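Local coordinates for protein phage related exonuclease (Haemophilus somnus 129PT, PDB 3K93) that probably cleaves DNA as a phage-type exonuclease, using a metal-dependent nuclease site of the kind found in the PD-(D/E)XK superfamily, at residues A[39-44]-A[213-218]; A[65-70]-A[158-163]; A[88-93]-A[146-151]. All coordinates share one frame; numbering follows the deposited sequence.

Interaction 1. Residues A[39-44]-A[213-218]; sequences SAVREM and KYYDQL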
loop_
_atom_site.group_PDB
_atom_site.type_symbol
_atom_site.label_atom_id
_atom_site.label_comp_id
_atom_site.label_asym_id
_atom_site.label_seq_id
_atom_site.Cartn_x
_atom_site.Cartn_y
_atom_site.Cartn_z
ATOM N N SER A 39 -7.831 -2.740 -15.929
ATOM C CA SER A 39 -8.357 -1.953 -14.842
ATOM C C SER A 39 -8.379 -0.451 -15.228
ATOM O O SER A 39 -9.377 0.239 -15.002
ATOM C CB SER A 39 -7.537 -2.205 -13.578
ATOM O OG SER A 39 -7.995 -1.358 -12.557
ATOM N N ALA A 40 -7.322 0.037 -15.865
ATOM C CA ALA A 40 -7.308 1.425 -16.331
ATOM C C ALA A 40 -8.370 1.691 -17.410
ATOM O O ALA A 40 -9.030 2.734 -17.402
ATOM C CB ALA A 40 -5.898 1.829 -16.836
ATOM N N VAL A 41 -8.527 0.765 -18.349
ATOM C CA VAL A 41 -9.514 0.934 -19.412
ATOM C C VAL A 41 -10.958 0.939 -18.837
ATOM O O VAL A 41 -11.827 1.652 -19.312
ATOM C CB VAL A 41 -9.356 -0.171 -20.522
ATOM C CG1 VAL A 41 -10.522 -0.072 -21.564
ATOM C CG2 VAL A 41 -7.915 -0.037 -21.219
ATOM N N ARG A 42 -11.195 0.173 -17.788
ATOM C CA ARG A 42 -12.510 0.222 -17.122
ATOM C C ARG A 42 -12.787 1.592 -16.523
ATOM O O ARG A 42 -13.925 2.043 -16.525
ATOM C CB ARG A 42 -12.570 -0.788 -15.997
ATOM C CG ARG A 42 -12.742 -2.207 -16.456
ATOM C CD ARG A 42 -12.452 -3.116 -15.265
ATOM N NE ARG A 42 -12.202 -4.436 -15.737
ATOM C CZ ARG A 42 -11.461 -5.333 -15.140
ATOM N NH1 ARG A 42 -10.878 -5.082 -13.975
ATOM N NH2 ARG A 42 -11.329 -6.521 -15.706
ATOM N N GLU A 43 -11.759 2.232 -15.976
ATOM C CA GLU A 43 -11.951 3.564 -15.414
ATOM C C GLU A 43 -12.298 4.559 -16.519
ATOM O O GLU A 43 -13.136 5.475 -16.329
ATOM C CB GLU A 43 -10.711 4.048 -14.674
ATOM C CG GLU A 43 -10.402 3.279 -13.422
ATOM C CD GLU A 43 -9.139 3.784 -12.680
ATOM O OE1 GLU A 43 -8.276 4.410 -13.299
ATOM O OE2 GLU A 43 -9.016 3.516 -11.473
HETATM N N MSE A 44 -11.664 4.379 -17.668
HETATM C CA MSE A 44 -11.934 5.231 -18.815
HETATM C C MSE A 44 -13.349 4.962 -19.299
HETATM O O MSE A 44 -14.070 5.905 -19.585
HETATM C CB MSE A 44 -10.910 4.986 -19.943
HETATM C CG MSE A 44 -9.459 5.386 -19.563
HETATM SE SE MSE A 44 -8.120 4.580 -20.782
HETATM C CE MSE A 44 -6.523 4.930 -19.760
ATOM N N LYS A 213 -10.235 -2.078 -28.348
ATOM C CA LYS A 213 -11.088 -3.230 -28.530
ATOM C C LYS A 213 -11.712 -3.647 -27.215
ATOM O O LYS A 213 -12.895 -3.924 -27.183
ATOM C CB LYS A 213 -10.360 -4.404 -29.178
ATOM C CG LYS A 213 -9.984 -4.132 -30.637
ATOM C CD LYS A 213 -9.315 -5.360 -31.321
ATOM C CE LYS A 213 -8.709 -4.996 -32.720
ATOM N NZ LYS A 213 -9.712 -5.107 -33.786
ATOM N N TYR A 214 -10.929 -3.702 -26.145
ATOM C CA TYR A 214 -11.468 -4.031 -24.830
ATOM C C TYR A 214 -12.516 -2.998 -24.388
ATOM O O TYR A 214 -13.621 -3.342 -23.990
ATOM C CB TYR A 214 -10.323 -4.156 -23.791
ATOM C CG TYR A 214 -10.795 -4.547 -22.422
ATOM C CD1 TYR A 214 -11.418 -5.760 -22.191
ATOM C CD2 TYR A 214 -10.579 -3.715 -21.336
ATOM C CE1 TYR A 214 -11.879 -6.103 -20.916
ATOM C CE2 TYR A 214 -11.009 -4.061 -20.062
ATOM C CZ TYR A 214 -11.666 -5.231 -19.870
ATOM O OH TYR A 214 -12.061 -5.523 -18.612
ATOM N N TYR A 215 -12.170 -1.728 -24.500
ATOM C CA TYR A 215 -13.111 -0.634 -24.225
ATOM C C TYR A 215 -14.448 -0.821 -24.961
ATOM O O TYR A 215 -15.508 -0.700 -24.348
ATOM C CB TYR A 215 -12.436 0.708 -24.607
ATOM C CG TYR A 215 -13.283 1.985 -24.545
ATOM C CD1 TYR A 215 -14.084 2.363 -25.611
ATOM C CD2 TYR A 215 -13.261 2.813 -23.415
ATOM C CE1 TYR A 215 -14.865 3.548 -25.556
ATOM C CE2 TYR A 215 -14.017 3.999 -23.356
ATOM C CZ TYR A 215 -14.800 4.364 -24.444
ATOM O OH TYR A 215 -15.530 5.508 -24.419
ATOM N N ASP A 216 -14.402 -1.108 -26.264
ATOM C CA ASP A 216 -15.629 -1.283 -27.046
ATOM C C ASP A 216 -16.527 -2.410 -26.490
ATOM O O ASP A 216 -17.771 -2.318 -26.491
ATOM C CB ASP A 216 -15.282 -1.601 -28.512
ATOM C CG ASP A 216 -14.687 -0.379 -29.273
ATOM O OD1 ASP A 216 -14.827 0.769 -28.804
ATOM O OD2 ASP A 216 -14.090 -0.586 -30.350
ATOM N N GLN A 217 -15.879 -3.479 -26.046
ATOM C CA GLN A 217 -16.545 -4.594 -25.421
ATOM C C GLN A 217 -17.200 -4.127 -24.112
ATOM O O GLN A 217 -18.302 -4.525 -23.814
ATOM C CB GLN A 217 -15.506 -5.725 -25.201
ATOM C CG GLN A 217 -15.891 -6.883 -24.290
ATOM C CD GLN A 217 -14.681 -7.834 -24.025
ATOM O OE1 GLN A 217 -13.867 -8.087 -24.939
ATOM N NE2 GLN A 217 -14.561 -8.335 -22.774
ATOM N N LEU A 218 -16.522 -3.266 -23.350
ATOM C CA LEU A 218 -17.099 -2.783 -22.099
ATOM C C LEU A 218 -18.336 -1.942 -22.414
ATOM O O LEU A 218 -19.377 -2.135 -21.783
ATOM C CB LEU A 218 -16.094 -1.983 -21.262
ATOM C CG LEU A 218 -14.862 -2.718 -20.750
ATOM C CD1 LEU A 218 -14.000 -1.760 -19.937
ATOM C CD2 LEU A 218 -15.199 -4.011 -19.917
#
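Arg42 on helix 35-50 reaches Tyr214 and Leu218 on helix 198-221. The two helical segments are 9.6 Å apart at their axes and cross at -51°. From CB, Arg42 leaves its helix beside the interface. Arg42 CG is the first atom to touch: it lies 3.7 Å from Leu218 CD1, and the two side chains cross at about a right angle. The chain stays extended from CG to NE, with CG anti to the carbonyl carbon (chi1 -76°). Arg42 CD then passes 4.1 Å from Tyr214 OH. Arg42 NE donates a hydrogen bond to Tyr214 OH at 3.1 Å, bent to 139°, with the oxygen tilted somewhat out of the guanidinium plane. At the tip, Arg42 NH2 also lies 3.2 Å from Tyr214 OH. The guanidinium and the phenol ring are strongly inclined to each other.

Away from this polar end the contact is apolar. Val41 CG1 touches both tyrosines, 3.7 Å from Tyr214 CD2 and 3.7 Å from Tyr215 CB. Leu218 CD1 lies slightly farther from the same methyl. The backbone of selenomethionine Met44 passes the edge of the Tyr215 ring, whose hydroxyl bonds to Asp48 on the same helix as Val41.

The polar end also belongs to a subunit interface. Tyr214 OH is hydrogen-bonded to Asp126 of the second subunit, and Arg42 makes long, weak ion pairs with Asp126 and Glu130 of that subunit. The chemistry thus links intrachain helix packing to assembly: the phenol oxygen joins an arginine to a neighbouring acid, and the positive charge nearby would probably help to stabilise that carboxylate.

Interaction 2. Residues A[65-70]-A[158-163]; sequences NELEEQ and VLFPTP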
loop_
_atom_site.group_PDB
_atom_site.type_symbol
_atom_site.label_atom_id
_atom_site.label_comp_id
_atom_site.label_asym_id
_atom_site.label_seq_id
_atom_site.Cartn_x
_atom_site.Cartn_y
_atom_site.Cartn_z
ATOM N N ASN A 65 -0.215 23.302 -11.631
ATOM C CA ASN A 65 -1.052 24.240 -12.360
ATOM C C ASN A 65 -0.722 25.665 -11.994
ATOM O O ASN A 65 -0.561 26.475 -12.867
ATOM C CB ASN A 65 -2.533 23.972 -12.117
ATOM C CG ASN A 65 -3.017 22.697 -12.800
ATOM O OD1 ASN A 65 -2.485 22.294 -13.856
ATOM N ND2 ASN A 65 -4.060 22.059 -12.208
ATOM N N GLU A 66 -0.597 25.948 -10.703
ATOM C CA GLU A 66 -0.261 27.290 -10.248
ATOM C C GLU A 66 1.103 27.759 -10.673
ATOM O O GLU A 66 1.270 28.942 -10.948
ATOM C CB GLU A 66 -0.426 27.435 -8.741
ATOM C CG GLU A 66 -1.895 27.276 -8.340
ATOM C CD GLU A 66 -2.206 27.565 -6.867
ATOM O OE1 GLU A 66 -1.318 28.078 -6.124
ATOM O OE2 GLU A 66 -3.377 27.277 -6.475
ATOM N N LEU A 67 2.064 26.861 -10.785
ATOM C CA LEU A 67 3.452 27.280 -11.013
ATOM C C LEU A 67 3.866 27.017 -12.464
ATOM O O LEU A 67 5.048 27.112 -12.825
ATOM C CB LEU A 67 4.396 26.598 -10.039
ATOM C CG LEU A 67 4.161 26.924 -8.558
ATOM C CD1 LEU A 67 5.136 26.122 -7.727
ATOM C CD2 LEU A 67 4.296 28.426 -8.256
ATOM N N GLU A 68 2.882 26.734 -13.301
ATOM C CA GLU A 68 3.131 26.314 -14.679
ATOM C C GLU A 68 3.926 27.333 -15.440
ATOM O O GLU A 68 4.879 26.971 -16.130
ATOM C CB GLU A 68 1.820 26.090 -15.403
ATOM C CG GLU A 68 1.957 25.439 -16.758
ATOM C CD GLU A 68 0.592 25.247 -17.370
ATOM O OE1 GLU A 68 -0.039 26.282 -17.758
ATOM O OE2 GLU A 68 0.145 24.074 -17.422
ATOM N N GLU A 69 3.542 28.598 -15.284
ATOM C CA GLU A 69 4.223 29.709 -15.960
ATOM C C GLU A 69 5.673 29.840 -15.491
ATOM O O GLU A 69 6.577 29.866 -16.317
ATOM C CB GLU A 69 3.446 31.055 -15.873
ATOM C CG GLU A 69 2.122 31.057 -15.057
ATOM N N GLN A 70 5.887 29.906 -14.179
ATOM C CA GLN A 70 7.230 29.896 -13.595
ATOM C C GLN A 70 8.083 28.723 -14.057
ATOM O O GLN A 70 9.271 28.894 -14.300
ATOM C CB GLN A 70 7.163 29.804 -12.089
ATOM C CG GLN A 70 6.591 31.008 -11.406
ATOM C CD GLN A 70 6.766 30.934 -9.914
ATOM O OE1 GLN A 70 7.854 30.574 -9.417
ATOM N NE2 GLN A 70 5.701 31.293 -9.167
ATOM N N VAL A 158 11.301 20.169 -11.636
ATOM C CA VAL A 158 11.571 21.462 -11.028
ATOM C C VAL A 158 10.924 21.573 -9.647
ATOM O O VAL A 158 9.735 21.235 -9.464
ATOM C CB VAL A 158 11.105 22.606 -11.939
ATOM C CG1 VAL A 158 11.989 22.676 -13.175
ATOM C CG2 VAL A 158 9.657 22.429 -12.333
ATOM N N LEU A 159 11.712 22.012 -8.664
ATOM C CA LEU A 159 11.254 22.208 -7.283
ATOM C C LEU A 159 11.194 23.687 -6.977
ATOM O O LEU A 159 12.240 24.372 -6.931
ATOM C CB LEU A 159 12.207 21.531 -6.272
ATOM C CG LEU A 159 11.781 21.689 -4.813
ATOM C CD1 LEU A 159 10.384 21.070 -4.555
ATOM C CD2 LEU A 159 12.852 21.128 -3.810
ATOM N N PHE A 160 9.973 24.182 -6.781
ATOM C CA PHE A 160 9.754 25.510 -6.282
ATOM C C PHE A 160 9.137 25.364 -4.902
ATOM O O PHE A 160 8.562 24.318 -4.588
ATOM C CB PHE A 160 8.726 26.258 -7.167
ATOM C CG PHE A 160 9.173 26.483 -8.591
ATOM C CD1 PHE A 160 10.149 27.420 -8.884
ATOM C CD2 PHE A 160 8.593 25.788 -9.636
ATOM C CE1 PHE A 160 10.566 27.641 -10.177
ATOM C CE2 PHE A 160 9.013 26.028 -10.971
ATOM C CZ PHE A 160 10.002 26.956 -11.225
ATOM N N PRO A 161 9.167 26.426 -4.113
ATOM C CA PRO A 161 8.397 26.414 -2.865
ATOM C C PRO A 161 6.928 26.192 -3.118
ATOM O O PRO A 161 6.408 26.652 -4.140
ATOM C CB PRO A 161 8.599 27.822 -2.295
ATOM C CG PRO A 161 9.654 28.426 -3.056
ATOM C CD PRO A 161 9.828 27.714 -4.343
ATOM N N THR A 162 6.250 25.502 -2.200
ATOM C CA THR A 162 4.839 25.241 -2.341
ATOM C C THR A 162 4.074 26.525 -2.035
ATOM O O THR A 162 4.315 27.132 -1.020
ATOM C CB THR A 162 4.408 24.077 -1.406
ATOM O OG1 THR A 162 5.094 22.886 -1.812
ATOM C CG2 THR A 162 2.898 23.810 -1.468
ATOM N N PRO A 163 3.166 26.953 -2.929
ATOM C CA PRO A 163 2.344 28.151 -2.665
ATOM C C PRO A 163 1.546 27.987 -1.378
ATOM O O PRO A 163 1.012 26.907 -1.130
ATOM C CB PRO A 163 1.381 28.202 -3.857
ATOM C CG PRO A 163 1.929 27.302 -4.889
ATOM C CD PRO A 163 2.905 26.374 -4.256
#
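Glu66 and Leu67 face Pro163 and Phe160 where helix 59-66 gives way to helix 68-79. The partner loop continues strand 152-158 of the four-stranded mixed sheet, consistent with a PD-(D/E)XK-type nuclease core. This contact therefore packs a helix-to-helix junction against the exit of a sheet strand.

Glu66 comes first. Its extended chain brings Glu66 OE1 to 3.5 Å from Pro163 CB. This is van der Waals contact; the polar partner of OE1 is Asn165, two residues farther along the loop.

Leu67 is next and fills the middle. Its backbone has left helical angles, and its CB points toward the loop. With CG beside the backbone N (chi1 -63°), the side chain extends to the loop and CD1 does the touching. Leu67 CD1 meets Phe160 CB at 3.6 Å. The same methyl also touches the carbonyl oxygen of Pro161 and the CD of Pro163. The leucine and phenylalanine side chains run past each other in opposite directions. Lys63, on helix 59-66, bonds through NZ to Phe160 O and Thr162 OG1, which ties the loop to that helix.

Gln70 lies in the second helix, where Ala71 and Leu74 also pack on Phe160. Gln70 O is 3.7 Å from Phe160 CZ. The amide plane is inclined 63° to the ring, with Gln70 OE1 above one face, 3.9 Å from Phe160 CD1 near the rim.

Interaction 3. Residues A[88-93]-A[146-151]; sequences ERRENE and WLWDCD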
loop_
_atom_site.group_PDB
_atom_site.type_symbol
_atom_site.label_atom_id
_atom_site.label_comp_id
_atom_site.label_asym_id
_atom_site.label_seq_id
_atom_site.Cartn_x
_atom_site.Cartn_y
_atom_site.Cartn_z
ATOM N N GLU A 88 -2.178 23.907 -27.834
ATOM C CA GLU A 88 -2.992 22.987 -28.612
ATOM C C GLU A 88 -2.967 21.547 -28.138
ATOM O O GLU A 88 -1.928 21.016 -27.726
ATOM C CB GLU A 88 -2.703 23.072 -30.107
ATOM C CG GLU A 88 -1.316 22.680 -30.524
ATOM C CD GLU A 88 -1.180 22.506 -32.032
ATOM O OE1 GLU A 88 -2.070 21.917 -32.685
ATOM O OE2 GLU A 88 -0.155 22.945 -32.553
ATOM N N ARG A 89 -4.130 20.926 -28.196
ATOM C CA ARG A 89 -4.242 19.525 -27.923
ATOM C C ARG A 89 -4.233 18.894 -29.291
ATOM O O ARG A 89 -5.003 19.290 -30.139
ATOM C CB ARG A 89 -5.544 19.197 -27.164
ATOM C CG ARG A 89 -5.907 17.653 -27.126
ATOM C CD ARG A 89 -6.717 17.214 -25.876
ATOM N NE ARG A 89 -5.927 17.418 -24.641
ATOM C CZ ARG A 89 -5.171 16.501 -23.999
ATOM N NH1 ARG A 89 -5.037 15.228 -24.399
ATOM N NH2 ARG A 89 -4.519 16.873 -22.909
ATOM N N ARG A 90 -3.332 17.956 -29.533
ATOM C CA ARG A 90 -3.364 17.225 -30.778
ATOM C C ARG A 90 -3.866 15.840 -30.508
ATOM O O ARG A 90 -3.914 15.392 -29.346
ATOM C CB ARG A 90 -1.991 17.165 -31.403
ATOM C CG ARG A 90 -1.499 18.497 -31.933
ATOM C CD ARG A 90 -0.120 18.310 -32.547
ATOM N NE ARG A 90 0.406 19.541 -33.115
ATOM C CZ ARG A 90 1.432 19.602 -33.956
ATOM N NH1 ARG A 90 2.075 18.515 -34.359
ATOM N NH2 ARG A 90 1.826 20.763 -34.393
ATOM N N GLU A 91 -4.267 15.173 -31.586
ATOM C CA GLU A 91 -4.628 13.779 -31.532
ATOM C C GLU A 91 -4.453 13.080 -32.845
ATOM O O GLU A 91 -4.408 13.718 -33.881
ATOM C CB GLU A 91 -6.058 13.602 -31.071
ATOM C CG GLU A 91 -7.112 14.248 -31.904
ATOM C CD GLU A 91 -8.457 14.083 -31.223
ATOM O OE1 GLU A 91 -8.698 14.783 -30.212
ATOM O OE2 GLU A 91 -9.249 13.216 -31.651
ATOM N N ASN A 92 -4.341 11.760 -32.781
ATOM C CA ASN A 92 -4.305 10.957 -33.951
ATOM C C ASN A 92 -5.362 9.888 -33.729
ATOM O O ASN A 92 -6.284 10.134 -32.961
ATOM C CB ASN A 92 -2.875 10.456 -34.247
ATOM C CG ASN A 92 -2.256 9.627 -33.121
ATOM O OD1 ASN A 92 -2.946 8.961 -32.347
ATOM N ND2 ASN A 92 -0.917 9.664 -33.044
ATOM N N GLU A 93 -5.258 8.720 -34.352
ATOM C CA GLU A 93 -6.294 7.732 -34.178
ATOM C C GLU A 93 -6.183 6.974 -32.857
ATOM O O GLU A 93 -7.087 6.252 -32.520
ATOM C CB GLU A 93 -6.350 6.755 -35.355
ATOM C CG GLU A 93 -6.587 7.411 -36.696
ATOM C CD GLU A 93 -7.817 8.330 -36.747
ATOM O OE1 GLU A 93 -8.843 8.058 -36.065
ATOM O OE2 GLU A 93 -7.753 9.345 -37.497
ATOM N N TRP A 146 5.461 11.737 -31.001
ATOM C CA TRP A 146 4.677 11.177 -32.101
ATOM C C TRP A 146 3.714 12.235 -32.638
ATOM O O TRP A 146 3.722 12.517 -33.807
ATOM C CB TRP A 146 3.899 9.969 -31.615
ATOM C CG TRP A 146 3.220 9.251 -32.652
ATOM C CD1 TRP A 146 3.429 9.337 -34.016
ATOM C CD2 TRP A 146 2.217 8.278 -32.465
ATOM N NE1 TRP A 146 2.605 8.478 -34.667
ATOM C CE2 TRP A 146 1.844 7.814 -33.741
ATOM C CE3 TRP A 146 1.584 7.748 -31.337
ATOM C CZ2 TRP A 146 0.887 6.842 -33.917
ATOM C CZ3 TRP A 146 0.649 6.791 -31.506
ATOM C CH2 TRP A 146 0.291 6.341 -32.785
ATOM N N LEU A 147 2.968 12.873 -31.741
ATOM C CA LEU A 147 1.983 13.861 -32.125
ATOM C C LEU A 147 2.582 15.120 -32.693
ATOM O O LEU A 147 1.935 15.777 -33.497
ATOM C CB LEU A 147 1.086 14.225 -30.937
ATOM C CG LEU A 147 0.072 13.195 -30.484
ATOM C CD1 LEU A 147 -0.481 13.564 -29.116
ATOM C CD2 LEU A 147 -1.085 13.076 -31.501
ATOM N N TRP A 148 3.806 15.463 -32.288
ATOM C CA TRP A 148 4.467 16.720 -32.697
ATOM C C TRP A 148 5.652 16.506 -33.629
ATOM O O TRP A 148 6.351 17.447 -33.930
ATOM C CB TRP A 148 4.901 17.536 -31.453
ATOM C CG TRP A 148 3.918 18.548 -31.058
ATOM C CD1 TRP A 148 3.848 19.821 -31.521
ATOM C CD2 TRP A 148 2.827 18.392 -30.136
ATOM N NE1 TRP A 148 2.798 20.475 -30.939
ATOM C CE2 TRP A 148 2.148 19.622 -30.092
ATOM C CE3 TRP A 148 2.367 17.334 -29.339
ATOM C CZ2 TRP A 148 1.026 19.831 -29.295
ATOM C CZ3 TRP A 148 1.259 17.544 -28.543
ATOM C CH2 TRP A 148 0.592 18.778 -28.535
ATOM N N ASP A 149 5.848 15.282 -34.117
ATOM C CA ASP A 149 6.932 14.966 -35.072
ATOM C C ASP A 149 8.293 15.444 -34.588
ATOM O O ASP A 149 9.000 16.114 -35.324
ATOM C CB ASP A 149 6.648 15.545 -36.471
ATOM C CG ASP A 149 5.530 14.806 -37.213
ATOM O OD1 ASP A 149 5.448 13.557 -37.159
ATOM O OD2 ASP A 149 4.737 15.481 -37.892
ATOM N N CYS A 150 8.639 15.101 -33.348
ATOM C CA CYS A 150 9.898 15.516 -32.727
ATOM C C CYS A 150 10.824 14.344 -32.528
ATOM O O CYS A 150 10.403 13.189 -32.422
ATOM C CB CYS A 150 9.646 16.172 -31.353
ATOM S SG CYS A 150 8.925 17.839 -31.435
ATOM N N ASP A 151 12.103 14.677 -32.429
ATOM C CA ASP A 151 13.182 13.709 -32.254
ATOM C C ASP A 151 13.597 13.525 -30.825
ATOM O O ASP A 151 14.184 12.504 -30.509
ATOM C CB ASP A 151 14.424 14.137 -33.064
ATOM C CG ASP A 151 14.209 13.999 -34.547
ATOM O OD1 ASP A 151 13.307 13.214 -34.949
ATOM O OD2 ASP A 151 14.933 14.684 -35.298
#
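Arg90 lays its guanidinium flat on the indole of Trp148. The contact joins strand 90-91, at the edge of a small three-stranded sheet, to the C-terminal end of helix 137-148, which closes in a Schellman motif with positive phi at Asp149. The planes differ by only 13°, and Arg90 CZ sits 3.6 Å from the centroid of the Trp148 five-membered ring, a cation-pi contact. The extended chain runs across the indole. Arg90 CD is 3.7 Å from the centroid of the Trp148 six-membered ring, a CH-pi contact.

The guanidinium is also held at its rim. Arg90 NH1 donates to Leu147 O at 2.9 Å and 159°, in the carbonyl plane on a lone pair. A positive charge there would probably complement the negative end of the helix dipole. Glu88 OE1 forms a long salt bridge with Arg90 NE at 3.5 Å, its hydrogen bonds weak. Glu88 O meets the edge of the indole. Tyr102 and Ile109 also pack on Trp148.

Leu147 points toward the strand. Leu147 CD2 is 3.6 Å from Glu91 CA and also approaches the side chain of Asn92. OD1 of that asparagine turns back to Phe94 N in an Asx turn and also accepts from Ile95 N. The Asn92 and Trp146 side chains cross at about a right angle, with the amide plane 56° from the indole. Asn92 ND2 sits over the centre of one indole face, 3.4 Å from Trp146 CE2.

The three contacts are nested along the chain: interaction 3 lies inside the loop closed by interaction 2, which lies inside that of interaction 1. None touches another. Interactions 1 and 2 are on opposite sides of the chain's centre, their own centres 34 Å apart. Interaction 3 approaches each to about 10 Å between nearest atoms. The sodium ion, bound at Asp100, Asp111 and Thr112, probably marks the nuclease metal site. The Leu67 side chain is about 11 Å from the sodium ion. The Trp148 side chain is about 12 Å from the sodium ion. Interactions 2 and 3 thus lie nearer the probable catalytic region, without touching the ion, whereas interaction 1 serves helix packing and the subunit interface.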